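Orotidine 5'-phosphate decarboxylase (Streptomyces avermitilis, PDB 3V75) probably catalyses the decarboxylation of orotidine 5'-phosphate to UMP, the last step of de novo UMP biosynthesis. Local coordinates at residues G222-D227 and I244-A249; P238-G243 and N264-V269. All coordinates share one frame; numbering follows the deposited sequence.

Contact 1: residues G222-D227 and I244-A249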
ATOM      1  N   GLY A 222      10.366 -12.213  -8.459  1.00  5.51           N
ATOM      2  CA  GLY A 222      10.546 -11.768  -9.836  1.00  6.84           C
ATOM      3  C   GLY A 222      11.246 -12.799 -10.711  1.00  8.61           C
ATOM      4  O   GLY A 222      12.300 -13.341 -10.323  1.00  8.46           O
ATOM      5  N   ALA A 223      10.648 -13.072 -11.888  1.00  6.83           N
ATOM      6  CA  ALA A 223      11.161 -14.125 -12.782  1.00  8.96           C
ATOM      7  C   ALA A 223      12.471 -13.745 -13.446  1.00  7.92           C
ATOM      8  O   ALA A 223      13.133 -14.613 -14.025  1.00  9.73           O
ATOM      9  CB  ALA A 223      10.131 -14.470 -13.877  1.00 10.63           C
ATOM     10  N   THR A 224      12.824 -12.459 -13.443  1.00  7.73           N
ATOM     11  CA  THR A 224      14.054 -12.035 -14.119  1.00  9.02           C
ATOM     12  C   THR A 224      15.248 -11.941 -13.163  1.00 10.10           C
ATOM     13  O   THR A 224      16.333 -11.518 -13.569  1.00 12.05           O
ATOM     14  CB  THR A 224      13.890 -10.685 -14.854  1.00 10.49           C
ATOM     15  OG1 THR A 224      13.535  -9.662 -13.912  1.00 12.83           O
ATOM     16  CG2 THR A 224      12.793 -10.764 -15.916  1.00 13.91           C
ATOM     17  N   LEU A 225      15.069 -12.300 -11.897  1.00  8.02           N
ATOM     18  CA  LEU A 225      16.203 -12.312 -10.972  1.00  8.37           C
ATOM     19  C   LEU A 225      17.190 -13.439 -11.277  1.00  9.45           C
ATOM     20  O   LEU A 225      16.782 -14.507 -11.747  1.00 10.14           O
ATOM     21  CB  LEU A 225      15.688 -12.458  -9.533  1.00  7.93           C
ATOM     22  CG  LEU A 225      15.079 -11.169  -8.997  1.00  7.53           C
ATOM     23  CD1 LEU A 225      14.300 -11.457  -7.712  1.00  9.47           C
ATOM     24  CD2 LEU A 225      16.185 -10.163  -8.725  1.00  9.78           C
ATOM     25  N   GLY A 226      18.473 -13.202 -10.989  1.00  8.51           N
ATOM     26  CA  GLY A 226      19.531 -14.155 -11.306  1.00  9.75           C
ATOM     27  C   GLY A 226      20.072 -14.954 -10.130  1.00  9.86           C
ATOM     28  O   GLY A 226      20.904 -15.861 -10.304  1.00 12.02           O
ATOM     29  N   ASP A 227      19.591 -14.620  -8.931  1.00  9.25           N
ATOM     30  CA  ASP A 227      20.137 -15.229  -7.711  1.00  8.11           C
ATOM     31  C   ASP A 227      19.075 -16.035  -6.955  1.00  7.91           C
ATOM     32  O   ASP A 227      19.220 -16.276  -5.745  1.00  7.53           O
ATOM     33  CB  ASP A 227      20.803 -14.171  -6.805  1.00  9.57           C
ATOM     34  CG  ASP A 227      19.901 -12.961  -6.531  1.00 12.15           C
ATOM     35  OD1 ASP A 227      18.670 -12.969  -6.874  1.00 11.17           O
ATOM     36  OD2 ASP A 227      20.421 -11.962  -5.955  1.00 14.01           O
ATOM     37  N   ILE A 244       7.086 -12.035 -16.944  1.00  9.57           N
ATOM     38  CA  ILE A 244       7.111 -13.094 -17.945  1.00  9.95           C
ATOM     39  C   ILE A 244       7.036 -12.448 -19.332  1.00 12.62           C
ATOM     40  O   ILE A 244       6.230 -11.543 -19.573  1.00 13.03           O
ATOM     41  CB  ILE A 244       5.955 -14.077 -17.762  1.00  9.35           C
ATOM     42  CG1 ILE A 244       5.865 -14.578 -16.319  1.00 11.53           C
ATOM     43  CG2 ILE A 244       6.064 -15.214 -18.766  1.00 11.72           C
ATOM     44  CD1 ILE A 244       7.107 -15.338 -15.873  1.00 12.44           C
ATOM     45  N   GLY A 245       7.906 -12.917 -20.235  1.00 12.48           N
ATOM     46  CA  GLY A 245       8.032 -12.362 -21.576  1.00 14.85           C
ATOM     47  C   GLY A 245       9.322 -11.546 -21.689  1.00 18.42           C
ATOM     48  O   GLY A 245       9.829 -11.339 -22.784  1.00 25.12           O
ATOM     49  N   ALA A 246       9.837 -11.025 -20.563  1.00 15.37           N
ATOM     50  CA  ALA A 246      11.091 -10.243 -20.541  1.00 17.26           C
ATOM     51  C   ALA A 246      12.267 -11.144 -20.857  1.00 26.85           C
ATOM     52  O   ALA A 246      12.187 -12.349 -20.721  1.00 18.87           O
ATOM     53  CB  ALA A 246      11.311  -9.596 -19.185  1.00 16.18           C
ATOM     54  N   GLN A 247      13.367 -10.536 -21.284  1.00 21.19           N
ATOM     55  CA  GLN A 247      14.588 -11.280 -21.550  1.00 26.37           C
ATOM     56  C   GLN A 247      14.939 -12.234 -20.390  1.00 21.99           C
ATOM     57  O   GLN A 247      15.012 -11.804 -19.235  1.00 24.17           O
ATOM     58  CB  GLN A 247      15.708 -10.246 -21.804  1.00 27.42           C
ATOM     59  CG  GLN A 247      17.104 -10.795 -21.913  1.00 35.86           C
ATOM     60  CD  GLN A 247      17.158 -11.925 -22.912  1.00 42.33           C
ATOM     61  OE1 GLN A 247      16.826 -11.731 -24.105  1.00 49.17           O
ATOM     62  NE2 GLN A 247      17.541 -13.148 -22.435  1.00 45.65           N
ATOM     63  N   GLY A 248      15.127 -13.530 -20.687  1.00 22.22           N
ATOM     64  CA  GLY A 248      15.506 -14.499 -19.657  1.00 23.27           C
ATOM     65  C   GLY A 248      14.324 -15.049 -18.879  1.00 19.54           C
ATOM     66  O   GLY A 248      14.502 -15.933 -18.006  1.00 22.48           O
ATOM     67  N   ALA A 249      13.129 -14.495 -19.144  1.00 17.59           N
ATOM     68  CA  ALA A 249      11.897 -14.941 -18.504  1.00 18.07           C
ATOM     69  C   ALA A 249      10.830 -15.233 -19.553  1.00 12.74           C
ATOM     70  O   ALA A 249       9.623 -14.992 -19.360  1.00 15.10           O
ATOM     71  CB  ALA A 249      11.382 -13.942 -17.488  1.00 16.46           C
TER
HETATM   72  O   HOH W   1      15.217 -14.831 -15.665  1.00 25.90           O
HETATM   73  O   HOH W   2      16.468 -12.513 -16.813  1.00 36.65           O

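Contact 2: residues P238-G243 and N264-V269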
ATOM      1  N   PRO A 238       2.089 -20.588  -3.607  1.00  6.17           N
ATOM      2  CA  PRO A 238       2.282 -20.111  -4.985  1.00  6.55           C
ATOM      3  C   PRO A 238       3.331 -18.995  -5.042  1.00  5.11           C
ATOM      4  O   PRO A 238       3.495 -18.201  -4.071  1.00  6.51           O
ATOM      5  CB  PRO A 238       0.903 -19.584  -5.377  1.00  6.70           C
ATOM      6  CG  PRO A 238       0.236 -19.214  -4.042  1.00  6.63           C
ATOM      7  CD  PRO A 238       0.767 -20.244  -3.050  1.00  5.88           C
ATOM      8  N   LEU A 239       4.036 -18.898  -6.175  1.00  5.83           N
ATOM      9  CA  LEU A 239       5.051 -17.858  -6.343  1.00  4.90           C
ATOM     10  C   LEU A 239       4.579 -16.971  -7.491  1.00  4.57           C
ATOM     11  O   LEU A 239       4.608 -17.399  -8.657  1.00  6.23           O
ATOM     12  CB  LEU A 239       6.391 -18.506  -6.697  1.00  6.52           C
ATOM     13  CG  LEU A 239       6.897 -19.568  -5.712  1.00  5.49           C
ATOM     14  CD1 LEU A 239       8.149 -20.234  -6.274  1.00  7.27           C
ATOM     15  CD2 LEU A 239       7.224 -18.910  -4.354  1.00  7.74           C
ATOM     16  N   LEU A 240       4.108 -15.772  -7.185  1.00  4.61           N
ATOM     17  CA  LEU A 240       3.635 -14.876  -8.232  1.00  4.19           C
ATOM     18  C   LEU A 240       4.868 -14.283  -8.874  1.00  5.18           C
ATOM     19  O   LEU A 240       5.701 -13.645  -8.196  1.00  5.16           O
ATOM     20  CB  LEU A 240       2.765 -13.783  -7.640  1.00  5.50           C
ATOM     21  CG  LEU A 240       2.309 -12.662  -8.564  1.00  5.88           C
ATOM     22  CD1 LEU A 240       1.369 -13.231  -9.641  1.00  7.54           C
ATOM     23  CD2 LEU A 240       1.613 -11.569  -7.735  1.00  7.86           C
ATOM     24  N   ALA A 241       5.015 -14.508 -10.180  1.00  4.98           N
ATOM     25  CA  ALA A 241       6.255 -14.149 -10.849  1.00  5.73           C
ATOM     26  C   ALA A 241       5.988 -13.121 -11.922  1.00  5.06           C
ATOM     27  O   ALA A 241       5.668 -13.481 -13.054  1.00  7.82           O
ATOM     28  CB  ALA A 241       6.929 -15.389 -11.435  1.00  6.94           C
ATOM     29  N   PRO A 242       6.144 -11.841 -11.599  1.00  5.44           N
ATOM     30  CA  PRO A 242       6.047 -10.835 -12.659  1.00  9.57           C
ATOM     31  C   PRO A 242       7.271 -10.895 -13.612  1.00  8.77           C
ATOM     32  O   PRO A 242       8.391 -11.426 -13.267  1.00  8.60           O
ATOM     33  CB  PRO A 242       5.993  -9.505 -11.896  1.00 12.12           C
ATOM     34  CG  PRO A 242       6.469  -9.805 -10.510  1.00 13.06           C
ATOM     35  CD  PRO A 242       6.450 -11.283 -10.277  1.00  5.85           C
ATOM     36  N   GLY A 243       7.060 -10.317 -14.800  1.00  8.78           N
ATOM     37  CA  GLY A 243       8.149 -10.183 -15.753  1.00 10.93           C
ATOM     38  C   GLY A 243       8.134 -11.235 -16.840  1.00 10.75           C
ATOM     39  O   GLY A 243       9.110 -11.310 -17.614  1.00 13.19           O
ATOM     40  N   ASN A 264       4.836 -24.437  -8.820  1.00 10.73           N
ATOM     41  CA  ASN A 264       4.045 -23.550  -7.957  1.00  9.73           C
ATOM     42  C   ASN A 264       4.047 -22.098  -8.415  1.00  8.36           C
ATOM     43  O   ASN A 264       3.492 -21.237  -7.736  1.00  8.15           O
ATOM     44  CB  ASN A 264       4.585 -23.622  -6.512  1.00  8.89           C
ATOM     45  CG  ASN A 264       4.355 -24.980  -5.877  1.00 10.93           C
ATOM     46  OD1 ASN A 264       3.577 -25.798  -6.396  1.00 12.38           O
ATOM     47  ND2 ASN A 264       4.994 -25.222  -4.724  1.00 11.29           N
ATOM     48  N   VAL A 265       4.636 -21.811  -9.575  1.00  8.01           N
ATOM     49  CA  VAL A 265       4.705 -20.456 -10.076  1.00  7.14           C
ATOM     50  C   VAL A 265       3.383 -20.053 -10.722  1.00  7.18           C
ATOM     51  O   VAL A 265       2.793 -20.832 -11.500  1.00  8.83           O
ATOM     52  CB  VAL A 265       5.885 -20.293 -11.091  1.00  6.85           C
ATOM     53  CG1 VAL A 265       5.814 -18.954 -11.810  1.00  7.84           C
ATOM     54  CG2 VAL A 265       7.199 -20.434 -10.360  1.00  8.79           C
ATOM     55  N   VAL A 266       2.960 -18.824 -10.429  1.00  5.94           N
ATOM     56  CA  VAL A 266       1.864 -18.156 -11.107  1.00  7.02           C
ATOM     57  C   VAL A 266       2.548 -17.137 -12.004  1.00  6.10           C
ATOM     58  O   VAL A 266       2.945 -16.055 -11.557  1.00  5.66           O
ATOM     59  CB  VAL A 266       0.942 -17.420 -10.095  1.00  8.10           C
ATOM     60  CG1 VAL A 266      -0.181 -16.695 -10.841  1.00  8.67           C
ATOM     61  CG2 VAL A 266       0.389 -18.425  -9.086  1.00 10.23           C
ATOM     62  N   PRO A 267       2.708 -17.472 -13.298  1.00  5.87           N
ATOM     63  CA  PRO A 267       3.498 -16.587 -14.172  1.00  5.71           C
ATOM     64  C   PRO A 267       2.618 -15.436 -14.627  1.00  6.38           C
ATOM     65  O   PRO A 267       1.575 -15.654 -15.235  1.00  8.78           O
ATOM     66  CB  PRO A 267       3.854 -17.489 -15.379  1.00  8.14           C
ATOM     67  CG  PRO A 267       3.333 -18.901 -14.988  1.00 10.51           C
ATOM     68  CD  PRO A 267       2.231 -18.670 -13.998  1.00 10.80           C
ATOM     69  N   ASN A 268       3.024 -14.206 -14.337  1.00  5.82           N
ATOM     70  CA  ASN A 268       2.220 -13.067 -14.701  1.00  5.71           C
ATOM     71  C   ASN A 268       2.781 -12.387 -15.957  1.00  5.67           C
ATOM     72  O   ASN A 268       3.946 -11.964 -15.978  1.00  6.58           O
ATOM     73  CB  ASN A 268       2.198 -12.046 -13.543  1.00  6.77           C
ATOM     74  CG  ASN A 268       1.419 -10.805 -13.905  1.00  8.06           C
ATOM     75  OD1 ASN A 268       1.989  -9.797 -14.373  1.00 12.17           O
ATOM     76  ND2 ASN A 268       0.114 -10.882 -13.762  1.00  7.21           N
ATOM     77  N   VAL A 269       1.946 -12.283 -16.994  1.00  4.97           N
ATOM     78  CA  VAL A 269       2.283 -11.568 -18.220  0.75  6.05           C
ATOM     79  C   VAL A 269       1.441 -10.290 -18.285  1.00  7.04           C
ATOM     80  O   VAL A 269       0.222 -10.353 -18.080  1.00  9.58           O
ATOM     81  CB  VAL A 269       1.950 -12.430 -19.460  0.75  7.65           C
ATOM     82  CG1 VAL A 269       2.341 -11.694 -20.752  0.75  6.67           C
ATOM     83  CG2 VAL A 269       2.618 -13.822 -19.410  0.75  7.66           C
TER
HETATM   84  O   HOH W   3       4.676  -9.015 -15.447  1.00 11.62           O

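Contact 1: residues G222-D227 and I244-A249
The methyl of Ala223 touches two apolar groups: Ile244 CD1, 3.7 Å from its CB, and Ala249 CB, about a right angle away. Ile244 starts pointing away from 222-227, but CG1 lies beside its backbone N (chi1 -51°) and the next torsion, chi2 -62°, folds the chain back, so that the CD1 end alone reaches Ala223. Thr224 turns its two branches to different tasks. With chi1 at 60°, CG2 lies anti to the carbonyl carbon and rests against both Ala246 CB and Ala249 CB, 3.8 Å from each. OG1 is directed to a weak hydrogen bond with Ser178. Ala249 CB thus touches both Ala223 and Thr224. The type II turn 246-249, closed by Ala249 N to Ala246 O at 2.8 Å, presents the methyls of Ala246 and Ala249 to the type I turn 222-225. Polar contact is made through water: one molecule lies 2.7 Å from both Ala223 O and Gly248 O, and a second joins Gln247 O to Thr224 O, weakly on the threonine side. Both loops follow barrel strands, 217-221 and 239-241; helix 254-258 packs on Ala223 through Phe258 and on Ile244 through Leu254, while Pro267 and Val269 of strand 265-269 touch Ile244.

Contact 2: residues P238-G243 and N264-V269
Leu239 O accepts the shortest bond between the two strands, from Val266 N at 2.8 Å, nearly straight at the hydrogen (166°) but with the donor well above the carbonyl plane. The same oxygen receives a CA-H...O contact from Val265 CA at 3.4 Å. Leu239 N in turn donates to Asn264 O, and further along Ala241 N binds Val266 O at 2.9 Å and Asn268 N binds Ala241 O at 3.0 Å. Leu239 and Ala241 therefore use both N and O toward 264-269, whereas Leu240 bonds to the other neighbour, strand 217-221, at Ala219 and Val221. This is the parallel pairing of the last two strands in an eight-stranded TIM barrel, joined by the beta-alpha-beta unit through helix 254-258; their local axes cross at -19°. Leu239, Ala241, Val265 and Pro267 occupy one face. There the side chains of Leu239 and Val265 meet at about a right angle, while Val265 CG1, anti to its backbone N (chi1 170°), touches Ala241 CB at 3.8 Å. On the other face the side chains of Leu240 and Val266 lie at a slant to each other, with Val266 CG1 4.0 Å from Leu240 CD1, and Val266 CG2 meets Pro238 CB. Phe172 packs on Pro238 and Leu240 on this side, and Lys83 on Leu240 and Asn268. Beyond the last strand bond, a water accepts from Gly243 N at 2.8 Å and donates to Asn268 OD1, tying Gly243 to the side chain of Asn268; the side chain of Pro242 lies about 7 Å from that of Lys119, the predicted proton donor.

How the contacts relate
Contact 2 is buried near the centre of the chain and rests on backbone hydrogen bonds between neighbouring barrel strands, with aliphatic side chains packed on both faces. Contact 1, farther out and partly buried, joins the loops after strands 217-221 and 239-241; methyl contacts and bridging waters replace the direct bonds. Their segments alternate along the chain, and 238-243 runs straight into 244-249. Their centres are 11 Å apart. Of two probable hydrogen bonds between them, Ala223 N to Pro242 O at 3.1 Å continues the pairing of 217-221 with 239-241, whereas Ile244 N to Asn268 O at 3.3 Å is shifted by one residue, to Ile244 in place of Gly243; Ala249 CB packs on Gly243 O.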